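Local coordinates for GCN5-related N-acetyltransferase (Arthrobacter sp., PDB 2R1I), which probably transfers an acetyl group from acetyl-coenzyme A to an amino group of a substrate not yet identified, as other GNAT-family enzymes do, at residues 101-106 / 116-121; 144-149 / 154-159; 88-91 / 96-99; 69-74 / 123-128. All coordinates share one frame; numbering follows the deposited sequence. Where two conformers were deposited one is given.

Contact 1. Residues 101-106 / 116-121; sequences DELYVR and SALLAA
The carbonyl O of Leu118 is hydrogen-bonded to the hydroxyl OG of Ser122, one turn further along helix 109-128, while the side chain of the same residue turns to the sheet. Across to Leu103 and Val105 it meets only hydrocarbon. CB of Leu118 receives the methyl CD1 of Leu103 at 3.6 Å, and the two side chains cross at a slant. Leu103 reaches the helix because its CG stands opposite the backbone N (chi1 173°), which carries the branch out from strand 97-104. Beyond it, CD1 of Leu118 rests 3.9 Å from CG1 of Val105, these two side chains running antiparallel alongside each other. CD1 of Leu118 also lies 4.0 Å from CD1 of Leu103, so one methyl of the helix touches two residues of 101-106. Leu103 and Val105 both turn their side chains toward the helix. Tyr104 between them points away from it, and its ring meets that of Phe43 while the CB of Glu102 sits over its centre. A classic beta bulge, in which Asp101 and Glu102 are set against the single residue Val84, precedes this stretch, and OE2 of Glu102 is bonded to Trp92 NE1 of the second subunit. The arrangement is the first half of a beta-alpha-beta unit, strand 97-104 to helix 109-128, whose connecting turn in GNAT enzymes characteristically receives the pyrophosphate of acetyl-coenzyme A. With only methyl and methylene groups meeting, helix and strand are joined here by shape and burial, and not by any directional bond.

Contact 2. Residues 144-149 / 154-159; sequences DARRFY and FTNTEP
Phe154 N donates to Tyr149 O near the end of helix 143-150, a fairly straight bond of 3.2 Å with 160° at the hydrogen, although the donor stands well above the carbonyl plane. The same oxygen lies near the plane of the Phe154 ring, at its edge, 3.7 Å from CD1. Phe154 CG lies anti to its carbonyl carbon (chi1 -71°), which sets the ring beside Tyr149. CB of Tyr149 and CB of Phe154 pack at 4.0 Å, and from them the rings form a T-shaped pair: the edge of Tyr149 is turned to the face of Phe154, centroids 5.6 Å apart and planes at 65°. Further out, Arg146 NH1 bonds Gly140 O and NE bonds Tyr168 OH of the second subunit. Behind the ring pair, Phe148 CD1 rides over one face of Tyr149, offset toward the rim, while Ile136 and Leu119 touch both aromatic side chains from strand 133-139 and helix 109-128. The chain leaving the helix is thus folded back on it by one backbone bond and an aromatic pair, which together tie the start of the loop to the helix end, with the charged end of Arg146 directed to the subunit interface.

Contact 3. Residues 88-91 / 96-99; sequences RPNV and PVAI
Arg88 meets Val97 as an antiparallel hydrogen-bonded pair, closing the hairpin between strands 81-88 and 97-104 of the GNAT sheet. Its N donates to Val97 O at 3.0 Å, and its O accepts from Val97 N at 2.8 Å; Pro96 CA adds a CH...O contact to that same Arg88 O at 3.2 Å. The Arg88 side chain rises beside Val97, pointing the same way, and its CG takes the position between backbone N and carbonyl carbon (chi1 73°), from which the extended chain lays one guanidinium face on Val97 CG1, 3.5 Å from NH1. Ile99 CG1 approaches NH1 obliquely at 3.3 Å. In the guanidinium plane a water accepts from NH1 and donates to Val97 O at 3.1 Å, giving that carbonyl a second donor. NH2 makes a salt bridge to Glu135 on strand 133-139. Pro89 turns from the hairpin and packs on Leu64 of the second subunit. Asn90 comes back, its CB against Val97 CG2 at 3.6 Å, with OD1 bonded to Trp92 N. A leucine in place of Arg88 has no guanidinium, and the Glu135 carboxylate and the water that joins NH1 to Val97 O would probably lose their fixed places. Val97 thus offers CG1 to the guanidinium and CG2 to Asn90 CB, and the buried charge is probably offset by the Glu135 salt bridge, with the water at the guanidinium edge and Val97 over one face.

Contact 4. Residues 69-74 / 123-128; sequences DVVVLL and CGLVRS
Leu125 packs onto Val71 and Leu73 where helix 109-128 lies across the central mixed sheet, the helix-on-sheet layer of the GNAT fold. Its CB points from the helix to strand 70-75, and CG, placed opposite the backbone N (chi1 -165°), lengthens that reach until the methyls meet the strand side chains. CD1 does most of the touching: it lies 3.9 Å from CD2 of Leu73 and 4.0 Å from CG1 of Val71, bridging two residues that project from the same face of the strand. CD2 meets Val71 CG1 as well, at 4.2 Å. Leu125 was modelled in two conformers and this account holds for one of them, so the share of each methyl is less certain than the packing of the side chain as a whole. Against Val71 the leucine crosses at an angle; against Leu73 the two chains run past one another in opposite senses. The backbones stay well apart, with 9.3 Å between the CA atoms of Val71 and Leu125, a gap filled by these branched side chains. Phe87 on the adjacent strand 81-88 touches both Val71 and Leu125 and widens the apolar patch, while Leu73 also reaches Leu118, Ala121 and Ser122 further back along the helix. On the sheet's other face Val70 packs against Pro89 of the second subunit. At the helix end, Ser128 OG turns back and donates to the carbonyl O of Leu125 at 2.7 Å, from a position tilted 17° out of the carbonyl plane.

How the contacts relate
Contacts 1 and 4 lie nearest the middle of the chain and press the same helix, 109-128, onto two strands of one sheet; both are purely apolar, and they merge where Ala121 CB meets Leu73 CD1 at 3.7 Å. Contact 1 is nevertheless only partly buried, whereas the other three are buried. Contact 2 is more peripheral, adding aromatic packing and a backbone bond; it continues contact 1 through Leu103 CD2 on Phe148 CE1 at 3.7 Å. Contact 3 shares strand 97-104 with contact 1 without touching it, and reaches contact 4 through Ala98 and Val126. It is also peripheral, and has the most polar chemistry: paired backbones, water and an arginine. All four are approached by the second subunit.

Contact 1. Residues 101-106 / 116-121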
loop_
_atom_site.group_PDB
_atom_site.type_symbol
_atom_site.label_atom_id
_atom_site.label_comp_id
_atom_site.label_asym_id
_atom_site.label_seq_id
_atom_site.Cartn_x
_atom_site.Cartn_y
_atom_site.Cartn_z
ATOM N N ASP A 101 1.857 0.437 -8.240
ATOM C CA ASP A 101 0.633 -0.353 -8.394
ATOM C C ASP A 101 0.736 -1.258 -9.627
ATOM O O ASP A 101 0.295 -2.399 -9.621
ATOM C CB ASP A 101 -0.592 0.577 -8.597
ATOM C CG ASP A 101 -1.019 1.364 -7.371
ATOM O OD1 ASP A 101 -0.393 1.289 -6.297
ATOM O OD2 ASP A 101 -2.010 2.129 -7.516
ATOM N N GLU A 102 1.260 -0.713 -10.714
ATOM C CA GLU A 102 1.408 -1.450 -11.952
ATOM C C GLU A 102 2.608 -0.937 -12.711
ATOM O O GLU A 102 2.911 0.255 -12.735
ATOM C CB GLU A 102 0.164 -1.368 -12.883
ATOM C CG GLU A 102 -1.207 -1.659 -12.281
ATOM C CD GLU A 102 -1.454 -3.089 -11.883
ATOM O OE1 GLU A 102 -0.668 -4.006 -12.225
ATOM O OE2 GLU A 102 -2.447 -3.311 -11.150
ATOM N N LEU A 103 3.272 -1.857 -13.419
ATOM C CA LEU A 103 4.255 -1.478 -14.388
ATOM C C LEU A 103 3.985 -2.408 -15.594
ATOM O O LEU A 103 4.252 -3.611 -15.548
ATOM C CB LEU A 103 5.668 -1.657 -13.826
ATOM C CG LEU A 103 6.844 -1.440 -14.806
ATOM C CD1 LEU A 103 6.877 -0.045 -15.383
ATOM C CD2 LEU A 103 8.189 -1.772 -14.118
ATOM N N TYR A 104 3.400 -1.852 -16.637
ATOM C CA TYR A 104 2.928 -2.614 -17.780
ATOM C C TYR A 104 3.782 -2.313 -19.012
ATOM O O TYR A 104 3.753 -1.203 -19.534
ATOM C CB TYR A 104 1.491 -2.258 -18.081
ATOM C CG TYR A 104 0.430 -2.911 -17.230
ATOM C CD1 TYR A 104 0.686 -4.014 -16.428
ATOM C CD2 TYR A 104 -0.871 -2.474 -17.310
ATOM C CE1 TYR A 104 -0.327 -4.609 -15.698
ATOM C CE2 TYR A 104 -1.880 -3.076 -16.596
ATOM C CZ TYR A 104 -1.616 -4.129 -15.794
ATOM O OH TYR A 104 -2.657 -4.721 -15.100
ATOM N N VAL A 105 4.561 -3.300 -19.466
ATOM C CA VAL A 105 5.364 -3.149 -20.675
ATOM C C VAL A 105 5.303 -4.485 -21.419
ATOM O O VAL A 105 5.033 -5.524 -20.803
ATOM C CB VAL A 105 6.812 -2.774 -20.345
ATOM C CG1 VAL A 105 6.897 -1.411 -19.671
ATOM C CG2 VAL A 105 7.461 -3.870 -19.481
ATOM N N ARG A 106 5.501 -4.465 -22.734
ATOM C CA ARG A 106 5.481 -5.709 -23.493
ATOM C C ARG A 106 6.651 -6.637 -23.138
ATOM O O ARG A 106 7.751 -6.171 -22.815
ATOM C CB ARG A 106 5.464 -5.377 -24.987
ATOM C CG ARG A 106 4.167 -4.774 -25.457
ATOM C CD ARG A 106 3.032 -5.812 -25.423
ATOM N N SER A 116 12.391 -0.283 -17.553
ATOM C CA SER A 116 13.513 0.283 -16.814
ATOM C C SER A 116 13.442 1.839 -16.741
ATOM O O SER A 116 13.623 2.438 -15.682
ATOM C CB SER A 116 14.843 -0.216 -17.397
ATOM O OG SER A 116 15.879 0.149 -16.547
ATOM N N ALA A 117 13.071 2.463 -17.848
ATOM C CA ALA A 117 12.848 3.934 -17.911
ATOM C C ALA A 117 11.656 4.392 -17.039
ATOM O O ALA A 117 11.693 5.429 -16.371
ATOM C CB ALA A 117 12.608 4.365 -19.412
ATOM N N LEU A 118 10.589 3.620 -17.088
ATOM C CA LEU A 118 9.395 3.959 -16.318
ATOM C C LEU A 118 9.698 3.897 -14.811
ATOM O O LEU A 118 9.215 4.750 -14.040
ATOM C CB LEU A 118 8.257 3.036 -16.725
ATOM C CG LEU A 118 7.548 3.454 -18.024
ATOM C CD1 LEU A 118 6.734 2.314 -18.612
ATOM C CD2 LEU A 118 6.634 4.707 -17.758
ATOM N N LEU A 119 10.467 2.880 -14.404
ATOM C CA LEU A 119 10.819 2.730 -12.982
ATOM C C LEU A 119 11.661 3.920 -12.489
ATOM O O LEU A 119 11.427 4.486 -11.431
ATOM C CB LEU A 119 11.490 1.377 -12.693
ATOM C CG LEU A 119 11.948 1.194 -11.233
ATOM C CD1 LEU A 119 10.707 1.341 -10.298
ATOM C CD2 LEU A 119 12.667 -0.128 -11.022
ATOM N N ALA A 120 12.659 4.300 -13.276
ATOM C CA ALA A 120 13.498 5.429 -12.928
ATOM C C ALA A 120 12.706 6.732 -12.836
ATOM O O ALA A 120 12.893 7.532 -11.903
ATOM C CB ALA A 120 14.700 5.521 -13.943
ATOM N N ALA A 121 11.799 6.960 -13.781
ATOM C CA ALA A 121 10.961 8.150 -13.741
ATOM C C ALA A 121 10.046 8.140 -12.488
ATOM O O ALA A 121 9.822 9.188 -11.870
ATOM C CB ALA A 121 10.126 8.252 -15.036
#

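Contact 2. Residues 144-149 / 154-159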
loop_
_atom_site.group_PDB
_atom_site.type_symbol
_atom_site.label_atom_id
_atom_site.label_comp_id
_atom_site.label_asym_id
_atom_site.label_seq_id
_atom_site.Cartn_x
_atom_site.Cartn_y
_atom_site.Cartn_z
ATOM N N ASP A 144 10.827 -13.324 -13.325
ATOM C CA ASP A 144 11.288 -12.274 -14.242
ATOM C C ASP A 144 11.139 -10.889 -13.582
ATOM O O ASP A 144 12.054 -10.070 -13.638
ATOM C CB ASP A 144 10.521 -12.291 -15.567
ATOM C CG ASP A 144 10.896 -13.468 -16.488
ATOM O OD1 ASP A 144 11.846 -14.270 -16.236
ATOM O OD2 ASP A 144 10.201 -13.581 -17.515
ATOM N N ALA A 145 9.985 -10.633 -12.963
ATOM C CA ALA A 145 9.742 -9.351 -12.279
ATOM C C ALA A 145 10.669 -9.223 -11.072
ATOM O O ALA A 145 11.289 -8.173 -10.830
ATOM C CB ALA A 145 8.284 -9.230 -11.866
ATOM N N ARG A 146 10.801 -10.306 -10.327
ATOM C CA ARG A 146 11.688 -10.287 -9.171
ATOM C C ARG A 146 13.139 -9.959 -9.586
ATOM O O ARG A 146 13.792 -9.120 -8.952
ATOM C CB ARG A 146 11.612 -11.601 -8.386
ATOM C CG ARG A 146 10.222 -11.926 -7.865
ATOM C CD ARG A 146 10.182 -13.270 -7.210
ATOM N NE ARG A 146 11.055 -13.381 -6.047
ATOM C CZ ARG A 146 11.194 -14.496 -5.332
ATOM N NH1 ARG A 146 10.503 -15.584 -5.649
ATOM N NH2 ARG A 146 12.001 -14.525 -4.291
ATOM N N ARG A 147 13.633 -10.584 -10.641
ATOM C CA ARG A 147 15.008 -10.315 -11.091
ATOM C C ARG A 147 15.183 -8.865 -11.536
ATOM O O ARG A 147 16.206 -8.227 -11.254
ATOM C CB ARG A 147 15.402 -11.249 -12.238
ATOM C CG ARG A 147 16.884 -11.163 -12.659
ATOM C CD ARG A 147 17.227 -12.225 -13.744
ATOM N NE ARG A 147 16.042 -12.471 -14.569
ATOM C CZ ARG A 147 15.363 -13.620 -14.663
ATOM N NH1 ARG A 147 15.761 -14.732 -14.040
ATOM N NH2 ARG A 147 14.270 -13.650 -15.420
ATOM N N PHE A 148 14.137 -8.350 -12.187
ATOM C CA PHE A 148 14.104 -6.968 -12.694
ATOM C C PHE A 148 14.145 -5.923 -11.562
ATOM O O PHE A 148 14.956 -4.998 -11.597
ATOM C CB PHE A 148 12.868 -6.772 -13.574
ATOM C CG PHE A 148 12.618 -5.340 -13.991
ATOM C CD1 PHE A 148 11.848 -4.497 -13.227
ATOM C CD2 PHE A 148 13.168 -4.844 -15.167
ATOM C CE1 PHE A 148 11.614 -3.174 -13.635
ATOM C CE2 PHE A 148 12.919 -3.524 -15.573
ATOM C CZ PHE A 148 12.165 -2.701 -14.800
ATOM N N TYR A 149 13.307 -6.090 -10.548
ATOM C CA TYR A 149 13.308 -5.120 -9.453
ATOM C C TYR A 149 14.544 -5.232 -8.594
ATOM O O TYR A 149 15.106 -4.206 -8.182
ATOM C CB TYR A 149 12.044 -5.269 -8.632
ATOM C CG TYR A 149 10.815 -4.852 -9.399
ATOM C CD1 TYR A 149 10.702 -3.569 -9.917
ATOM C CD2 TYR A 149 9.764 -5.748 -9.618
ATOM C CE1 TYR A 149 9.557 -3.173 -10.616
ATOM C CE2 TYR A 149 8.628 -5.366 -10.331
ATOM C CZ TYR A 149 8.533 -4.084 -10.829
ATOM O OH TYR A 149 7.383 -3.721 -11.529
ATOM N N PHE A 154 15.538 -2.705 -5.339
ATOM C CA PHE A 154 14.505 -3.227 -4.452
ATOM C C PHE A 154 14.922 -4.482 -3.709
ATOM O O PHE A 154 15.643 -5.304 -4.260
ATOM C CB PHE A 154 13.209 -3.525 -5.218
ATOM C CG PHE A 154 12.489 -2.311 -5.660
ATOM C CD1 PHE A 154 12.920 -1.611 -6.775
ATOM C CD2 PHE A 154 11.341 -1.863 -4.974
ATOM C CE1 PHE A 154 12.260 -0.471 -7.196
ATOM C CE2 PHE A 154 10.660 -0.707 -5.375
ATOM C CZ PHE A 154 11.124 -0.001 -6.496
ATOM N N THR A 155 14.463 -4.624 -2.468
ATOM C CA THR A 155 14.659 -5.852 -1.686
ATOM C C THR A 155 13.364 -6.333 -1.044
ATOM O O THR A 155 12.463 -5.549 -0.818
ATOM C CB THR A 155 15.728 -5.652 -0.607
ATOM O OG1 THR A 155 15.970 -6.902 0.058
ATOM C CG2 THR A 155 15.318 -4.610 0.365
ATOM N N ASN A 156 13.240 -7.638 -0.796
ATOM C CA ASN A 156 12.069 -8.176 -0.079
ATOM C C ASN A 156 12.386 -8.555 1.365
ATOM O O ASN A 156 11.535 -9.065 2.089
ATOM C CB ASN A 156 11.443 -9.371 -0.814
ATOM C CG ASN A 156 12.389 -10.549 -0.946
ATOM O OD1 ASN A 156 13.361 -10.681 -0.196
ATOM N ND2 ASN A 156 12.103 -11.417 -1.910
ATOM N N THR A 157 13.614 -8.285 1.786
ATOM C CA THR A 157 14.010 -8.590 3.154
ATOM C C THR A 157 14.630 -7.336 3.748
ATOM O O THR A 157 15.367 -6.627 3.080
ATOM C CB THR A 157 14.975 -9.816 3.202
ATOM O OG1 THR A 157 16.197 -9.497 2.543
ATOM C CG2 THR A 157 14.360 -11.039 2.508
ATOM N N GLU A 158 14.327 -7.049 5.002
ATOM C CA GLU A 158 15.010 -5.955 5.694
ATOM C C GLU A 158 16.447 -6.354 5.957
ATOM O O GLU A 158 16.778 -7.531 5.839
ATOM C CB GLU A 158 14.292 -5.611 6.983
ATOM C CG GLU A 158 13.000 -4.864 6.740
ATOM C CD GLU A 158 12.170 -4.708 8.004
ATOM O OE1 GLU A 158 12.542 -5.302 9.042
ATOM O OE2 GLU A 158 11.143 -3.996 7.963
ATOM N N PRO A 159 17.315 -5.379 6.286
ATOM C CA PRO A 159 18.739 -5.728 6.464
ATOM C C PRO A 159 18.959 -6.715 7.606
ATOM O O PRO A 159 19.672 -7.711 7.421
ATOM C CB PRO A 159 19.407 -4.380 6.768
ATOM C CG PRO A 159 18.428 -3.332 6.295
ATOM C CD PRO A 159 17.074 -3.946 6.541
#

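Contact 3. Residues 88-91 / 96-99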
loop_
_atom_site.group_PDB
_atom_site.type_symbol
_atom_site.label_atom_id
_atom_site.label_comp_id
_atom_site.label_asym_id
_atom_site.label_seq_id
_atom_site.Cartn_x
_atom_site.Cartn_y
_atom_site.Cartn_z
ATOM N N ARG A 88 0.129 7.767 -0.397
ATOM C CA ARG A 88 -0.674 7.793 0.821
ATOM C C ARG A 88 0.187 8.351 1.961
ATOM O O ARG A 88 1.424 8.245 1.934
ATOM C CB ARG A 88 -1.164 6.394 1.157
ATOM C CG ARG A 88 -0.101 5.455 1.687
ATOM C CD ARG A 88 -0.517 3.992 1.770
ATOM N NE ARG A 88 0.474 3.206 2.488
ATOM C CZ ARG A 88 1.517 2.553 1.958
ATOM N NH1 ARG A 88 1.783 2.586 0.655
ATOM N NH2 ARG A 88 2.302 1.846 2.751
ATOM N N PRO A 89 -0.461 8.891 2.990
ATOM C CA PRO A 89 0.360 9.314 4.138
ATOM C C PRO A 89 0.744 8.073 5.013
ATOM O O PRO A 89 0.121 7.017 4.894
ATOM C CB PRO A 89 -0.577 10.211 4.930
ATOM C CG PRO A 89 -1.832 10.353 4.179
ATOM C CD PRO A 89 -1.894 9.234 3.198
ATOM N N ASN A 90 1.576 8.300 6.014
ATOM C CA ASN A 90 2.077 7.218 6.873
ATOM C C ASN A 90 2.493 7.854 8.193
ATOM O O ASN A 90 3.108 8.914 8.181
ATOM C CB ASN A 90 3.204 6.512 6.175
ATOM C CG ASN A 90 3.703 5.273 6.938
ATOM O OD1 ASN A 90 4.470 5.431 7.875
ATOM N ND2 ASN A 90 3.302 4.078 6.511
ATOM N N VAL A 91 2.198 7.228 9.343
ATOM C CA VAL A 91 2.543 7.851 10.617
ATOM C C VAL A 91 4.044 8.034 10.846
ATOM O O VAL A 91 4.417 8.836 11.666
ATOM C CB VAL A 91 1.930 7.100 11.830
ATOM C CG1 VAL A 91 0.443 6.971 11.680
ATOM C CG2 VAL A 91 2.518 5.701 12.029
ATOM N N PRO A 96 4.763 11.290 1.712
ATOM C CA PRO A 96 3.935 10.131 1.362
ATOM C C PRO A 96 4.811 8.859 1.209
ATOM O O PRO A 96 6.032 8.930 0.989
ATOM C CB PRO A 96 3.350 10.505 0.001
ATOM C CG PRO A 96 4.374 11.378 -0.581
ATOM C CD PRO A 96 4.917 12.200 0.571
ATOM N N VAL A 97 4.148 7.707 1.303
ATOM C CA VAL A 97 4.675 6.429 0.902
ATOM C C VAL A 97 3.998 6.120 -0.443
ATOM O O VAL A 97 2.787 6.324 -0.608
ATOM C CB VAL A 97 4.427 5.304 1.902
ATOM C CG1 VAL A 97 4.942 3.947 1.362
ATOM C CG2 VAL A 97 5.138 5.659 3.243
ATOM N N ALA A 98 4.818 5.649 -1.408
ATOM C CA ALA A 98 4.311 5.337 -2.729
ATOM C C ALA A 98 4.310 3.836 -2.967
ATOM O O ALA A 98 5.191 3.112 -2.467
ATOM C CB ALA A 98 5.138 6.032 -3.782
ATOM N N ILE A 99 3.353 3.361 -3.785
ATOM C CA ILE A 99 3.348 2.000 -4.316
ATOM C C ILE A 99 3.412 2.080 -5.829
ATOM O O ILE A 99 2.675 2.881 -6.458
ATOM C CB ILE A 99 2.116 1.155 -3.856
ATOM C CG1 ILE A 99 2.004 1.060 -2.313
ATOM C CG2 ILE A 99 2.093 -0.258 -4.451
ATOM C CD1 ILE A 99 0.587 0.618 -1.848
HETATM O O HOH W 1 0.615 4.252 -1.548
#

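Contact 4. Residues 69-74 / 123-128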
loop_
_atom_site.group_PDB
_atom_site.type_symbol
_atom_site.label_atom_id
_atom_site.label_comp_id
_atom_site.label_asym_id
_atom_site.label_seq_id
_atom_site.Cartn_x
_atom_site.Cartn_y
_atom_site.Cartn_z
ATOM N N ASP A 69 -3.294 11.580 -6.150
ATOM C CA ASP A 69 -3.236 10.341 -5.342
ATOM C C ASP A 69 -2.767 9.126 -6.142
ATOM O O ASP A 69 -2.128 8.211 -5.614
ATOM C CB ASP A 69 -4.588 10.072 -4.704
ATOM C CG ASP A 69 -5.121 11.248 -3.941
ATOM O OD1 ASP A 69 -4.352 11.795 -3.119
ATOM O OD2 ASP A 69 -6.301 11.603 -4.182
ATOM N N VAL A 70 -3.253 8.998 -7.371
ATOM C CA VAL A 70 -2.787 7.976 -8.325
ATOM C C VAL A 70 -2.261 8.751 -9.513
ATOM O O VAL A 70 -2.935 9.636 -10.055
ATOM C CB VAL A 70 -3.901 7.074 -8.791
ATOM C CG1 VAL A 70 -3.461 6.149 -9.953
ATOM C CG2 VAL A 70 -4.389 6.232 -7.596
ATOM N N VAL A 71 -1.013 8.449 -9.864
ATOM C CA VAL A 71 -0.313 9.125 -10.952
ATOM C C VAL A 71 0.062 8.049 -11.971
ATOM O O VAL A 71 0.452 6.936 -11.616
ATOM C CB VAL A 71 0.961 9.847 -10.407
ATOM C CG1 VAL A 71 1.862 10.307 -11.625
ATOM C CG2 VAL A 71 0.601 10.999 -9.403
ATOM N N VAL A 72 -0.104 8.366 -13.255
ATOM C CA VAL A 72 0.206 7.426 -14.348
ATOM C C VAL A 72 1.279 8.082 -15.224
ATOM O O VAL A 72 1.178 9.259 -15.587
ATOM C CB VAL A 72 -1.008 7.023 -15.171
ATOM C CG1 VAL A 72 -0.569 6.208 -16.427
ATOM C CG2 VAL A 72 -2.040 6.285 -14.269
ATOM N N LEU A 73 2.339 7.309 -15.467
ATOM C CA LEU A 73 3.446 7.707 -16.382
ATOM C C LEU A 73 3.333 6.879 -17.662
ATOM O O LEU A 73 3.038 5.661 -17.594
ATOM C CB LEU A 73 4.851 7.593 -15.767
ATOM C CG LEU A 73 5.119 8.370 -14.479
ATOM C CD1 LEU A 73 6.529 8.139 -13.982
ATOM C CD2 LEU A 73 4.814 9.852 -14.660
ATOM N N LEU A 74 3.564 7.531 -18.815
ATOM C CA LEU A 74 3.471 6.920 -20.127
ATOM C C LEU A 74 4.835 6.976 -20.825
ATOM O O LEU A 74 5.515 7.997 -20.756
ATOM C CB LEU A 74 2.465 7.654 -21.010
ATOM C CG LEU A 74 1.016 7.639 -20.517
ATOM C CD1 LEU A 74 0.169 8.569 -21.335
ATOM C CD2 LEU A 74 0.482 6.230 -20.579
ATOM N N CYS A 123 10.719 6.701 -9.531
ATOM C CA CYS A 123 11.493 7.057 -8.355
ATOM C C CYS A 123 11.694 8.576 -8.241
ATOM O O CYS A 123 11.589 9.142 -7.159
ATOM C CB CYS A 123 12.827 6.333 -8.355
ATOM S SG CYS A 123 12.704 4.580 -8.154
ATOM N N GLY A 124 11.980 9.232 -9.365
ATOM C CA GLY A 124 12.117 10.678 -9.405
ATOM C C GLY A 124 10.869 11.428 -8.987
ATOM O O GLY A 124 10.919 12.389 -8.241
ATOM N N LEU A 125 9.741 10.970 -9.489
ATOM C CA LEU A 125 8.479 11.575 -9.134
ATOM C C LEU A 125 8.165 11.408 -7.640
ATOM O O LEU A 125 7.745 12.352 -7.009
ATOM C CB LEU A 125 7.382 11.022 -10.023
ATOM C CG LEU A 125 6.075 11.810 -10.017
ATOM C CD1 LEU A 125 5.524 11.952 -11.408
ATOM C CD2 LEU A 125 5.132 11.085 -9.114
ATOM N N VAL A 126 8.412 10.226 -7.081
ATOM C CA VAL A 126 8.239 9.999 -5.646
ATOM C C VAL A 126 9.105 10.948 -4.810
ATOM O O VAL A 126 8.614 11.595 -3.869
ATOM C CB VAL A 126 8.450 8.487 -5.270
ATOM C CG1 VAL A 126 8.408 8.291 -3.735
ATOM C CG2 VAL A 126 7.427 7.580 -6.006
ATOM N N ARG A 127 10.393 11.050 -5.171
ATOM C CA ARG A 127 11.295 11.984 -4.493
ATOM C C ARG A 127 10.755 13.414 -4.562
ATOM O O ARG A 127 10.818 14.142 -3.566
ATOM C CB ARG A 127 12.699 11.946 -5.118
ATOM C CG ARG A 127 13.624 10.861 -4.558
ATOM C CD ARG A 127 15.168 11.123 -4.884
ATOM N NE ARG A 127 15.935 9.878 -4.738
ATOM C CZ ARG A 127 16.153 8.995 -5.719
ATOM N NH1 ARG A 127 15.693 9.207 -6.964
ATOM N NH2 ARG A 127 16.867 7.889 -5.463
ATOM N N SER A 128 10.263 13.816 -5.731
ATOM C CA SER A 128 9.749 15.170 -5.942
ATOM C C SER A 128 8.591 15.481 -5.029
ATOM O O SER A 128 8.411 16.636 -4.639
ATOM C CB SER A 128 9.336 15.434 -7.407
ATOM O OG SER A 128 8.056 14.884 -7.788
#